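Local coordinates for protein Fe(2+) transporter FeoB (Methanocaldococcus jannaschii, PDB 2WJI) that probably transports ferrous iron across the cell membrane in a GTP-driven system, and is represented here by its guanine-nucleotide-binding G domain, at residues N21-E26 with M150-L155; L63-N66 with E70-A73; V89-L94 with D119-L124. All blocks are in the same frame, centred on the assembly; numbering follows the deposited sequence.

The three contacts belong to one G domain, a mixed sheet flanked by helices, with a GTP analogue at the C-terminal ends of its parallel strands. Interaction 1 joins helices 16-24 and 152-162, closing a chain loop that encloses the others. Within it, interaction 2 folds residues 63-66 onto helix 68-80; interaction 3 then sets the end of strand 84-90 against helix 118-123. Centre to centre, interactions 1 and 2 lie about 27 Å apart, 1 and 3 about 19 Å, 2 and 3 about 26 Å. Interactions 1 and 3 use helices next to nucleotide-binding elements, and interaction 2 follows the probable GTP-binding residues 56-59, so separate parts of the nucleotide-binding domain are tied together; only interaction 3 touches the nucleotide.

Interaction 1: residues N21-E26 with M150-L155; sequences NALTGE and MGIEEL. Unlike the reference sequence in segment 150-155: Glu154 (reference Asp).
Ile152 at the start of helix 152-162 packs against Ala22 and Leu23 at the end of helix 16-24, in the P-loop GTPase fold of the FeoB G domain. Helix 16-24 carries on from the phosphate-binding loop, and helix 152-162 follows the guanine-binding residues Ser145, Ala146 and Ala147, so two helices that each succeed a nucleotide-binding element meet here. No hydrogen bond crosses between the segments; the joint is made of aliphatic carbon.

Ile152 shows how a branched side chain divides such work. Its CB points at helix 16-24, and both branches start from there. CG1 lies beside the backbone N and opposite the carbonyl carbon (chi1 -59°), which brings it to 4.1 Å from Ala22 CB. One carbon farther out, CD1 makes the nearest approach of the whole contact, 3.7 Å from the same Ala22 CB. The other branch, CG2, serves the neighbouring residue and stands 4.2 Å from Leu23 CD2, while also passing the carbonyl oxygen of Ala22. The methyl of Ala22 is therefore met by one arm of the isoleucine and Leu23 by the other. Ile152 also touches Leu144, and its side chain comes close to that of Ala146.

One turn along, Leu155 continues the apolar seam: its CD2 lies 4.3 Å from Leu23 CD1, and its side chain also reaches Ile19 on helix 16-24. Ala22, with Asn21, Thr24 and Gly25 beside it, is also among the residues of this domain's magnesium-binding sites. Helix 16-24 gives way to Gly25, whose phi is positive, and the turn is held by side chains. Thr24 OG1 accepts from Glu26 N in an ST turn, and Asn21 ND2 donates to Glu26 O at 2.6 Å, the acceptor lying within 2° of the asparagine's amide plane.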
ATOM      1  N   ASN A  21      -4.942  -9.659  -2.505  1.00 30.57           N
ATOM      2  CA  ASN A  21      -5.208 -10.855  -3.318  1.00 35.97           C
ATOM      3  C   ASN A  21      -4.299 -10.951  -4.534  1.00 31.73           C
ATOM      4  O   ASN A  21      -3.752 -12.010  -4.831  1.00 37.11           O
ATOM      5  CB  ASN A  21      -6.664 -10.898  -3.806  1.00 39.59           C
ATOM      6  CG  ASN A  21      -6.838 -11.797  -5.044  1.00 47.40           C
ATOM      7  OD1 ASN A  21      -6.943 -11.309  -6.173  1.00 52.34           O
ATOM      8  ND2 ASN A  21      -6.849 -13.110  -4.831  1.00 44.08           N
ATOM      9  N   ALA A  22      -4.147  -9.842  -5.247  1.00 25.97           N
ATOM     10  CA  ALA A  22      -3.317  -9.807  -6.441  1.00 33.53           C
ATOM     11  C   ALA A  22      -1.858 -10.182  -6.170  1.00 32.51           C
ATOM     12  O   ALA A  22      -1.231 -10.879  -6.971  1.00 30.38           O
ATOM     13  CB  ALA A  22      -3.402  -8.435  -7.109  1.00 32.39           C
ATOM     14  N   LEU A  23      -1.323  -9.715  -5.049  1.00 26.49           N
ATOM     15  CA  LEU A  23       0.077  -9.979  -4.702  1.00 30.17           C
ATOM     16  C   LEU A  23       0.291 -11.402  -4.211  1.00 29.78           C
ATOM     17  O   LEU A  23       1.262 -12.053  -4.580  1.00 32.40           O
ATOM     18  CB  LEU A  23       0.556  -9.013  -3.610  1.00 30.92           C
ATOM     19  CG  LEU A  23       0.846  -7.557  -3.981  1.00 30.00           C
ATOM     20  CD1 LEU A  23       0.946  -6.708  -2.720  1.00 28.55           C
ATOM     21  CD2 LEU A  23       2.106  -7.447  -4.830  1.00 25.51           C
ATOM     22  N   THR A  24      -0.620 -11.866  -3.361  1.00 32.27           N
ATOM     23  CA  THR A  24      -0.413 -13.080  -2.583  1.00 38.14           C
ATOM     24  C   THR A  24      -1.215 -14.275  -3.086  1.00 44.74           C
ATOM     25  O   THR A  24      -0.911 -15.422  -2.740  1.00 45.45           O
ATOM     26  CB  THR A  24      -0.796 -12.842  -1.120  1.00 37.13           C
ATOM     27  OG1 THR A  24      -2.210 -12.634  -1.034  1.00 42.16           O
ATOM     28  CG2 THR A  24      -0.086 -11.615  -0.586  1.00 38.20           C
ATOM     29  N   GLY A  25      -2.242 -14.005  -3.891  1.00 43.92           N
ATOM     30  CA  GLY A  25      -3.110 -15.047  -4.409  1.00 46.64           C
ATOM     31  C   GLY A  25      -4.130 -15.532  -3.393  1.00 50.23           C
ATOM     32  O   GLY A  25      -4.826 -16.524  -3.622  1.00 50.89           O
ATOM     33  N   GLU A  26      -4.218 -14.833  -2.263  1.00 46.97           N
ATOM     34  CA  GLU A  26      -5.173 -15.181  -1.215  1.00 47.47           C
ATOM     35  C   GLU A  26      -6.559 -14.618  -1.526  1.00 45.00           C
ATOM     36  O   GLU A  26      -6.699 -13.713  -2.354  1.00 40.63           O
ATOM     37  CB  GLU A  26      -4.695 -14.658   0.146  1.00 48.90           C
ATOM     38  CG  GLU A  26      -3.355 -15.219   0.602  1.00 54.21           C
ATOM     39  CD  GLU A  26      -3.440 -16.681   0.991  1.00 62.65           C
ATOM     40  OE1 GLU A  26      -4.556 -17.147   1.311  1.00 67.35           O
ATOM     41  OE2 GLU A  26      -2.395 -17.365   0.980  1.00 64.80           O
ATOM     42  N   MET A 150      -3.312  -4.620 -13.393  1.00 32.36           N
ATOM     43  CA  MET A 150      -2.289  -3.907 -14.136  1.00 27.31           C
ATOM     44  C   MET A 150      -1.367  -3.174 -13.171  1.00 28.35           C
ATOM     45  O   MET A 150      -1.834  -2.447 -12.291  1.00 29.70           O
ATOM     46  CB  MET A 150      -2.938  -2.927 -15.119  1.00 32.83           C
ATOM     47  CG  MET A 150      -3.666  -3.617 -16.277  1.00 38.27           C
ATOM     48  SD  MET A 150      -4.741  -2.529 -17.251  1.00 43.44           S
ATOM     49  CE  MET A 150      -3.547  -1.360 -17.895  1.00 37.12           C
ATOM     50  N   GLY A 151      -0.062  -3.390 -13.321  1.00 26.89           N
ATOM     51  CA  GLY A 151       0.941  -2.730 -12.507  1.00 25.90           C
ATOM     52  C   GLY A 151       1.315  -3.511 -11.260  1.00 32.55           C
ATOM     53  O   GLY A 151       2.012  -2.993 -10.378  1.00 27.59           O
ATOM     54  N   ILE A 152       0.858  -4.758 -11.182  1.00 35.95           N
ATOM     55  CA  ILE A 152       1.129  -5.598 -10.015  1.00 33.55           C
ATOM     56  C   ILE A 152       2.577  -6.074  -9.960  1.00 36.87           C
ATOM     57  O   ILE A 152       3.176  -6.136  -8.877  1.00 35.46           O
ATOM     58  CB  ILE A 152       0.207  -6.825  -9.956  1.00 32.60           C
ATOM     59  CG1 ILE A 152      -1.259  -6.389  -9.911  1.00 35.53           C
ATOM     60  CG2 ILE A 152       0.564  -7.705  -8.761  1.00 32.42           C
ATOM     61  CD1 ILE A 152      -1.623  -5.599  -8.683  1.00 33.98           C
ATOM     62  N   GLU A 153       3.142  -6.416 -11.115  1.00 30.40           N
ATOM     63  CA  GLU A 153       4.544  -6.826 -11.150  1.00 33.24           C
ATOM     64  C   GLU A 153       5.440  -5.623 -10.903  1.00 28.90           C
ATOM     65  O   GLU A 153       6.500  -5.756 -10.303  1.00 26.63           O
ATOM     66  CB  GLU A 153       4.938  -7.539 -12.463  1.00 34.42           C
ATOM     67  CG  GLU A 153       6.458  -7.788 -12.551  1.00 38.11           C
ATOM     68  CD  GLU A 153       6.906  -8.726 -13.681  1.00 41.82           C
ATOM     69  OE1 GLU A 153       6.335  -8.700 -14.797  1.00 41.63           O
ATOM     70  OE2 GLU A 153       7.878  -9.474 -13.451  1.00 37.33           O
ATOM     71  N   GLU A 154       5.020  -4.448 -11.367  1.00 24.51           N
ATOM     72  CA  GLU A 154       5.774  -3.232 -11.066  1.00 26.92           C
ATOM     73  C   GLU A 154       5.826  -3.020  -9.563  1.00 22.89           C
ATOM     74  O   GLU A 154       6.874  -2.674  -9.017  1.00 27.76           O
ATOM     75  CB  GLU A 154       5.173  -2.001 -11.747  1.00 26.51           C
ATOM     76  CG  GLU A 154       5.561  -1.888 -13.208  1.00 44.30           C
ATOM     77  CD  GLU A 154       4.896  -2.955 -14.027  1.00 48.20           C
ATOM     78  OE1 GLU A 154       5.602  -3.718 -14.722  1.00 59.51           O
ATOM     79  OE2 GLU A 154       3.651  -3.035 -13.957  1.00 39.01           O
ATOM     80  N   LEU A 155       4.695  -3.243  -8.900  1.00 29.99           N
ATOM     81  CA  LEU A 155       4.619  -3.101  -7.447  1.00 27.42           C
ATOM     82  C   LEU A 155       5.551  -4.093  -6.764  1.00 27.31           C
ATOM     83  O   LEU A 155       6.294  -3.712  -5.865  1.00 26.48           O
ATOM     84  CB  LEU A 155       3.185  -3.278  -6.935  1.00 27.01           C
ATOM     85  CG  LEU A 155       2.964  -3.086  -5.421  1.00 27.71           C
ATOM     86  CD1 LEU A 155       3.547  -1.764  -4.938  1.00 27.01           C
ATOM     87  CD2 LEU A 155       1.475  -3.171  -5.070  1.00 23.31           C
TER

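Interaction 2: residues L63-N66 with E70-A73; sequences LTAN and EIIA
The carboxylate of Glu70 meets Thr64 and Asn66 through one oxygen, OE2, while OE1 is turned away from both. Over one face of the group stands Asn66, whose CB is 4.0 Å from OE2 and displaced well out of the carboxylate plane. Around the OE2 corner come two oxygens of Thr64. The hydroxyl OG1 lies 3.0 Å from OE2 and is placed to donate a hydrogen bond, although its single proton has another acceptor within reach. The carbonyl oxygen of Thr64 is equally near OE2 at 3.0 Å, but these are two acceptors and do not bond; they are likely to repel each other unless a proton intervenes.

Glu70 gets there with an extended chain beyond CG, running alongside Thr64 and pointing the same way, and it also touches Val60 and Ser62. Residues 63-66 lie in the loop that leads from strand 50-56 into helix 68-80, in the region that corresponds to switch II of G proteins, after the Asp56-Leu57-Pro58-Gly59 sequence. With an alanine here instead of Glu70, the Thr64 hydroxyl would probably lose its carboxylate partner and the loop would be freer to move against the helix.

Apolar contacts flank the polar one. Leu63 sends CD2 to 3.8 Å from Ala73 CB, and the rest of its side chain lies among Leu100, Leu104 and Met107, joining the loop to helix 94-106 and its end. On the surface, Ala65 CB is pressed unusually close, 3.3 Å, to CD1 of Ile71.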
ATOM      1  N   LEU A  63      -3.629   8.379  11.796  1.00 35.59           N
ATOM      2  CA  LEU A  63      -3.062   7.554  12.864  1.00 33.92           C
ATOM      3  C   LEU A  63      -3.102   8.209  14.245  1.00 40.28           C
ATOM      4  O   LEU A  63      -2.180   8.063  15.052  1.00 42.15           O
ATOM      5  CB  LEU A  63      -1.647   7.106  12.513  1.00 33.77           C
ATOM      6  CG  LEU A  63      -1.611   6.139  11.326  1.00 35.62           C
ATOM      7  CD1 LEU A  63      -0.195   5.832  10.881  1.00 34.68           C
ATOM      8  CD2 LEU A  63      -2.364   4.859  11.655  1.00 37.92           C
ATOM      9  N   THR A  64      -4.178   8.928  14.517  1.00 40.64           N
ATOM     10  CA  THR A  64      -4.428   9.405  15.864  1.00 53.51           C
ATOM     11  C   THR A  64      -5.075   8.252  16.619  1.00 59.95           C
ATOM     12  O   THR A  64      -5.126   7.136  16.113  1.00 64.92           O
ATOM     13  CB  THR A  64      -5.341  10.633  15.855  1.00 59.36           C
ATOM     14  OG1 THR A  64      -6.597  10.287  15.258  1.00 58.05           O
ATOM     15  CG2 THR A  64      -4.694  11.753  15.050  1.00 59.69           C
ATOM     16  N   ALA A  65      -5.576   8.507  17.819  1.00 64.06           N
ATOM     17  CA  ALA A  65      -6.141   7.432  18.626  1.00 65.75           C
ATOM     18  C   ALA A  65      -7.657   7.552  18.753  1.00 66.03           C
ATOM     19  O   ALA A  65      -8.180   7.737  19.851  1.00 66.99           O
ATOM     20  CB  ALA A  65      -5.487   7.413  19.999  1.00 65.20           C
ATOM     21  N   ASN A  66      -8.360   7.426  17.631  1.00 64.52           N
ATOM     22  CA  ASN A  66      -9.791   7.724  17.600  1.00 66.28           C
ATOM     23  C   ASN A  66     -10.692   6.516  17.347  1.00 62.67           C
ATOM     24  O   ASN A  66     -11.913   6.605  17.484  1.00 62.94           O
ATOM     25  CB  ASN A  66     -10.086   8.816  16.565  1.00 64.36           C
ATOM     26  CG  ASN A  66      -9.489  10.161  16.946  1.00 62.42           C
ATOM     27  OD1 ASN A  66      -9.322  11.041  16.094  1.00 61.00           O
ATOM     28  ND2 ASN A  66      -9.159  10.327  18.228  1.00 56.92           N
ATOM     29  N   GLU A  70      -7.496   2.500  14.084  1.00 31.43           N
ATOM     30  CA  GLU A  70      -6.360   3.417  14.076  1.00 33.55           C
ATOM     31  C   GLU A  70      -5.299   3.005  15.110  1.00 36.82           C
ATOM     32  O   GLU A  70      -4.096   3.087  14.841  1.00 33.22           O
ATOM     33  CB  GLU A  70      -6.808   4.867  14.276  1.00 35.69           C
ATOM     34  CG  GLU A  70      -7.694   5.402  13.147  1.00 37.84           C
ATOM     35  CD  GLU A  70      -7.980   6.891  13.265  1.00 46.63           C
ATOM     36  OE1 GLU A  70      -8.909   7.368  12.576  1.00 48.69           O
ATOM     37  OE2 GLU A  70      -7.288   7.582  14.044  1.00 48.63           O
ATOM     38  N   ILE A  71      -5.747   2.538  16.275  1.00 32.94           N
ATOM     39  CA  ILE A  71      -4.824   2.062  17.306  1.00 40.79           C
ATOM     40  C   ILE A  71      -4.091   0.809  16.843  1.00 41.05           C
ATOM     41  O   ILE A  71      -2.896   0.660  17.083  1.00 41.50           O
ATOM     42  CB  ILE A  71      -5.549   1.734  18.635  1.00 41.23           C
ATOM     43  CG1 ILE A  71      -6.455   2.891  19.056  1.00 46.83           C
ATOM     44  CG2 ILE A  71      -4.545   1.405  19.729  1.00 37.97           C
ATOM     45  CD1 ILE A  71      -5.705   4.133  19.448  1.00 51.01           C
ATOM     46  N   ILE A  72      -4.818  -0.094  16.190  1.00 43.95           N
ATOM     47  CA  ILE A  72      -4.223  -1.325  15.677  1.00 45.95           C
ATOM     48  C   ILE A  72      -3.162  -1.039  14.607  1.00 40.85           C
ATOM     49  O   ILE A  72      -2.070  -1.611  14.636  1.00 34.11           O
ATOM     50  CB  ILE A  72      -5.290  -2.278  15.098  1.00 49.33           C
ATOM     51  CG1 ILE A  72      -6.264  -2.722  16.194  1.00 49.81           C
ATOM     52  CG2 ILE A  72      -4.627  -3.481  14.430  1.00 51.15           C
ATOM     53  CD1 ILE A  72      -7.283  -3.747  15.734  1.00 50.52           C
ATOM     54  N   ALA A  73      -3.487  -0.152  13.670  1.00 39.42           N
ATOM     55  CA  ALA A  73      -2.563   0.229  12.607  1.00 35.74           C
ATOM     56  C   ALA A  73      -1.293   0.869  13.162  1.00 35.45           C
ATOM     57  O   ALA A  73      -0.178   0.503  12.781  1.00 34.73           O
ATOM     58  CB  ALA A  73      -3.246   1.177  11.618  1.00 32.25           C
TER

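Interaction 3: residues V89-L94 with D119-L124; sequences VDATAL and DLAKSL. With GNP (phosphoaminophosphonic acid-guanylate ester), chain C.
A type I turn from Asp90 to Ala93, closing strand 84-90, presents Thr92 to helix 118-123 with its CA 5.4 Å from the CA of Ala121. That helix begins within the Asn-Lys-x-Asp guanine-recognition motif of GTPases, here Asn116, Lys117, Met118 and Asp119, so the turn packs against the helix that carries part of the base-binding site.

Thr92 splits its side chain between two tasks. OG1 sits between the backbone N and the carbonyl carbon (chi1 68°), where it donates to Asp90 OD1 at 2.9 Å. The same OD1 takes the backbone N of Thr92 in an Asx turn, and both donors approach from one face of the carboxylate, above its plane. The methyl CG2 is thereby directed at the helix: it packs 3.5 Å from Ala121 N and 3.9 Å from Leu120 CG, the threonine and leucine side chains crossing at about a right angle. Deeper in, Ala91 CB meets Ala121 CB at 4.1 Å, two methyls, one on the turn and one on the helix. Leu120 also extends this packing to the nucleotide, its CB lying near N2 of the guanine.

Asp119 reads the base itself. Its OD1 accepts from guanine N2 at 3.3 Å, a longer and bent bond (140°), and its OD2 accepts from guanine N1 at 2.9 Å along a nearly straight line, 177°.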
ATOM      1  N   VAL A  89      -2.982   4.460  -2.093  1.00 22.57           N
ATOM      2  CA  VAL A  89      -3.754   5.685  -2.219  1.00 26.94           C
ATOM      3  C   VAL A  89      -4.637   5.657  -3.469  1.00 30.64           C
ATOM      4  O   VAL A  89      -4.281   5.054  -4.484  1.00 33.19           O
ATOM      5  CB  VAL A  89      -2.824   6.920  -2.249  1.00 30.93           C
ATOM      6  CG1 VAL A  89      -1.848   6.878  -1.074  1.00 37.55           C
ATOM      7  CG2 VAL A  89      -2.072   6.990  -3.551  1.00 30.17           C
ATOM      8  N   ASP A  90      -5.798   6.302  -3.376  1.00 27.85           N
ATOM      9  CA  ASP A  90      -6.741   6.368  -4.488  1.00 24.73           C
ATOM     10  C   ASP A  90      -6.364   7.544  -5.373  1.00 25.47           C
ATOM     11  O   ASP A  90      -6.358   8.687  -4.919  1.00 28.84           O
ATOM     12  CB  ASP A  90      -8.169   6.521  -3.947  1.00 28.32           C
ATOM     13  CG  ASP A  90      -9.237   6.532  -5.049  1.00 36.29           C
ATOM     14  OD1 ASP A  90      -8.898   6.613  -6.252  1.00 33.61           O
ATOM     15  OD2 ASP A  90     -10.438   6.467  -4.694  1.00 35.06           O
ATOM     16  N   ALA A  91      -6.035   7.261  -6.634  1.00 26.96           N
ATOM     17  CA  ALA A  91      -5.638   8.304  -7.579  1.00 26.04           C
ATOM     18  C   ALA A  91      -6.720   9.363  -7.766  1.00 27.86           C
ATOM     19  O   ALA A  91      -6.417  10.488  -8.155  1.00 33.06           O
ATOM     20  CB  ALA A  91      -5.270   7.704  -8.921  1.00 22.20           C
ATOM     21  N   THR A  92      -7.974   9.004  -7.500  1.00 27.63           N
ATOM     22  CA  THR A  92      -9.079   9.954  -7.690  1.00 28.53           C
ATOM     23  C   THR A  92      -9.459  10.735  -6.429  1.00 32.32           C
ATOM     24  O   THR A  92     -10.423  11.503  -6.436  1.00 34.11           O
ATOM     25  CB  THR A  92     -10.349   9.280  -8.264  1.00 28.02           C
ATOM     26  OG1 THR A  92     -10.901   8.382  -7.293  1.00 25.77           O
ATOM     27  CG2 THR A  92     -10.022   8.533  -9.553  1.00 33.97           C
ATOM     28  N   ALA A  93      -8.716  10.531  -5.343  1.00 32.10           N
ATOM     29  CA  ALA A  93      -8.956  11.290  -4.117  1.00 31.54           C
ATOM     30  C   ALA A  93      -7.642  11.547  -3.397  1.00 32.88           C
ATOM     31  O   ALA A  93      -7.473  11.182  -2.233  1.00 32.86           O
ATOM     32  CB  ALA A  93      -9.936  10.554  -3.206  1.00 30.31           C
ATOM     33  N   LEU A  94      -6.716  12.195  -4.090  1.00 34.54           N
ATOM     34  CA  LEU A  94      -5.346  12.301  -3.599  1.00 34.57           C
ATOM     35  C   LEU A  94      -5.246  13.111  -2.309  1.00 35.41           C
ATOM     36  O   LEU A  94      -4.637  12.654  -1.344  1.00 34.54           O
ATOM     37  CB  LEU A  94      -4.439  12.897  -4.672  1.00 40.92           C
ATOM     38  CG  LEU A  94      -3.176  12.087  -4.936  1.00 49.21           C
ATOM     39  CD1 LEU A  94      -3.559  10.631  -5.150  1.00 51.20           C
ATOM     40  CD2 LEU A  94      -2.425  12.638  -6.137  1.00 50.26           C
ATOM     41  N   ASP A 119      -7.082   3.608 -13.651  1.00 28.78           N
ATOM     42  CA  ASP A 119      -8.069   3.470 -14.715  1.00 30.99           C
ATOM     43  C   ASP A 119      -9.281   4.388 -14.460  1.00 34.32           C
ATOM     44  O   ASP A 119      -9.845   4.965 -15.392  1.00 31.84           O
ATOM     45  CB  ASP A 119      -8.526   2.016 -14.846  1.00 30.86           C
ATOM     46  CG  ASP A 119      -9.218   1.506 -13.587  1.00 36.01           C
ATOM     47  OD1 ASP A 119     -10.371   1.033 -13.683  1.00 42.61           O
ATOM     48  OD2 ASP A 119      -8.616   1.583 -12.497  1.00 30.60           O
ATOM     49  N   LEU A 120      -9.676   4.516 -13.198  1.00 32.12           N
ATOM     50  CA  LEU A 120     -10.774   5.415 -12.842  1.00 30.38           C
ATOM     51  C   LEU A 120     -10.368   6.861 -13.123  1.00 28.45           C
ATOM     52  O   LEU A 120     -11.117   7.613 -13.745  1.00 28.98           O
ATOM     53  CB  LEU A 120     -11.190   5.229 -11.377  1.00 21.35           C
ATOM     54  CG  LEU A 120     -12.521   5.861 -10.947  1.00 24.87           C
ATOM     55  CD1 LEU A 120     -13.646   5.415 -11.874  1.00 25.64           C
ATOM     56  CD2 LEU A 120     -12.850   5.525  -9.488  1.00 26.44           C
ATOM     57  N   ALA A 121      -9.174   7.241 -12.678  1.00 25.58           N
ATOM     58  CA  ALA A 121      -8.665   8.581 -12.945  1.00 34.14           C
ATOM     59  C   ALA A 121      -8.694   8.886 -14.438  1.00 41.47           C
ATOM     60  O   ALA A 121      -9.184   9.934 -14.863  1.00 39.99           O
ATOM     61  CB  ALA A 121      -7.257   8.735 -12.400  1.00 39.09           C
ATOM     62  N   LYS A 122      -8.168   7.962 -15.231  1.00 40.67           N
ATOM     63  CA  LYS A 122      -8.135   8.127 -16.681  1.00 44.25           C
ATOM     64  C   LYS A 122      -9.527   8.391 -17.260  1.00 42.04           C
ATOM     65  O   LYS A 122      -9.716   9.314 -18.056  1.00 43.59           O
ATOM     66  CB  LYS A 122      -7.523   6.883 -17.328  1.00 44.47           C
ATOM     67  CG  LYS A 122      -7.503   6.903 -18.843  1.00 52.48           C
ATOM     68  CD  LYS A 122      -7.499   5.487 -19.395  1.00 55.79           C
ATOM     69  CE  LYS A 122      -8.880   4.837 -19.288  1.00 54.87           C
ATOM     70  NZ  LYS A 122      -9.222   4.321 -17.922  1.00 41.84           N
ATOM     71  N   SER A 123     -10.500   7.584 -16.858  1.00 39.85           N
ATOM     72  CA  SER A 123     -11.846   7.689 -17.413  1.00 45.95           C
ATOM     73  C   SER A 123     -12.580   8.944 -16.930  1.00 43.20           C
ATOM     74  O   SER A 123     -13.571   9.352 -17.527  1.00 48.67           O
ATOM     75  CB  SER A 123     -12.665   6.439 -17.087  1.00 47.51           C
ATOM     76  OG  SER A 123     -13.222   6.521 -15.789  1.00 49.43           O
ATOM     77  N   LEU A 124     -12.085   9.552 -15.857  1.00 38.02           N
ATOM     78  CA  LEU A 124     -12.688  10.766 -15.312  1.00 41.24           C
ATOM     79  C   LEU A 124     -11.872  12.010 -15.656  1.00 45.36           C
ATOM     80  O   LEU A 124     -12.123  13.097 -15.123  1.00 49.48           O
ATOM     81  CB  LEU A 124     -12.862  10.654 -13.794  1.00 33.23           C
ATOM     82  CG  LEU A 124     -13.812   9.552 -13.321  1.00 36.98           C
ATOM     83  CD1 LEU A 124     -14.075   9.674 -11.836  1.00 41.91           C
ATOM     84  CD2 LEU A 124     -15.123   9.601 -14.102  1.00 37.40           C
TER
HETATM   85  PG  GNP C1166     -11.610  -1.633   3.126  1.00 32.59           P
HETATM   86  O1G GNP C1166     -10.883  -2.840   3.625  1.00 29.73           O
HETATM   87  O2G GNP C1166     -11.081  -0.329   3.694  1.00 29.98           O
HETATM   88  O3G GNP C1166     -13.037  -1.942   3.511  1.00 37.89           O
HETATM   89  N3B GNP C1166     -11.541  -1.550   1.525  1.00 31.56           N
HETATM   90  PB  GNP C1166     -10.306  -1.924   0.576  1.00 31.59           P
HETATM   91  O1B GNP C1166      -9.258  -0.892   0.704  1.00 27.88           O
HETATM   92  O2B GNP C1166      -9.888  -3.292   0.883  1.00 26.02           O
HETATM   93  O3A GNP C1166     -10.791  -1.896  -0.883  1.00 30.98           O
HETATM   94  PA  GNP C1166     -11.132  -3.105  -1.787  1.00 32.39           P
HETATM   95  O1A GNP C1166      -9.874  -3.659  -2.351  1.00 36.74           O
HETATM   96  O2A GNP C1166     -12.031  -4.067  -1.111  1.00 26.57           O
HETATM   97  O5' GNP C1166     -11.921  -2.485  -2.990  1.00 43.44           O
HETATM   98  C5' GNP C1166     -12.747  -1.348  -2.778  1.00 41.36           C
HETATM   99  C4' GNP C1166     -13.498  -1.016  -4.054  1.00 38.57           C
HETATM  100  O4' GNP C1166     -12.625  -0.349  -5.004  1.00 31.70           O
HETATM  101  C3' GNP C1166     -14.077  -2.224  -4.784  1.00 39.43           C
HETATM  102  O3' GNP C1166     -15.297  -1.852  -5.413  1.00 44.20           O
HETATM  103  C2' GNP C1166     -13.021  -2.504  -5.832  1.00 36.88           C
HETATM  104  O2' GNP C1166     -13.563  -3.140  -6.970  1.00 42.39           O
HETATM  105  C1' GNP C1166     -12.609  -1.088  -6.200  1.00 30.41           C
HETATM  106  N9  GNP C1166     -11.285  -1.060  -6.797  1.00 29.52           N
HETATM  107  C8  GNP C1166     -10.150  -1.670  -6.313  1.00 32.81           C
HETATM  108  N7  GNP C1166      -9.110  -1.482  -7.079  1.00 31.57           N
HETATM  109  C5  GNP C1166      -9.588  -0.714  -8.140  1.00 28.46           C
HETATM  110  C6  GNP C1166      -8.923  -0.200  -9.280  1.00 30.48           C
HETATM  111  O6  GNP C1166      -7.730  -0.332  -9.598  1.00 32.23           O
HETATM  112  N1  GNP C1166      -9.780   0.527 -10.110  1.00 22.50           N
HETATM  113  C2  GNP C1166     -11.120   0.734  -9.866  1.00 30.08           C
HETATM  114  N2  GNP C1166     -11.789   1.461 -10.780  1.00 26.42           N
HETATM  115  N3  GNP C1166     -11.753   0.261  -8.797  1.00 32.81           N
HETATM  116  C4  GNP C1166     -10.931  -0.451  -7.982  1.00 30.18           C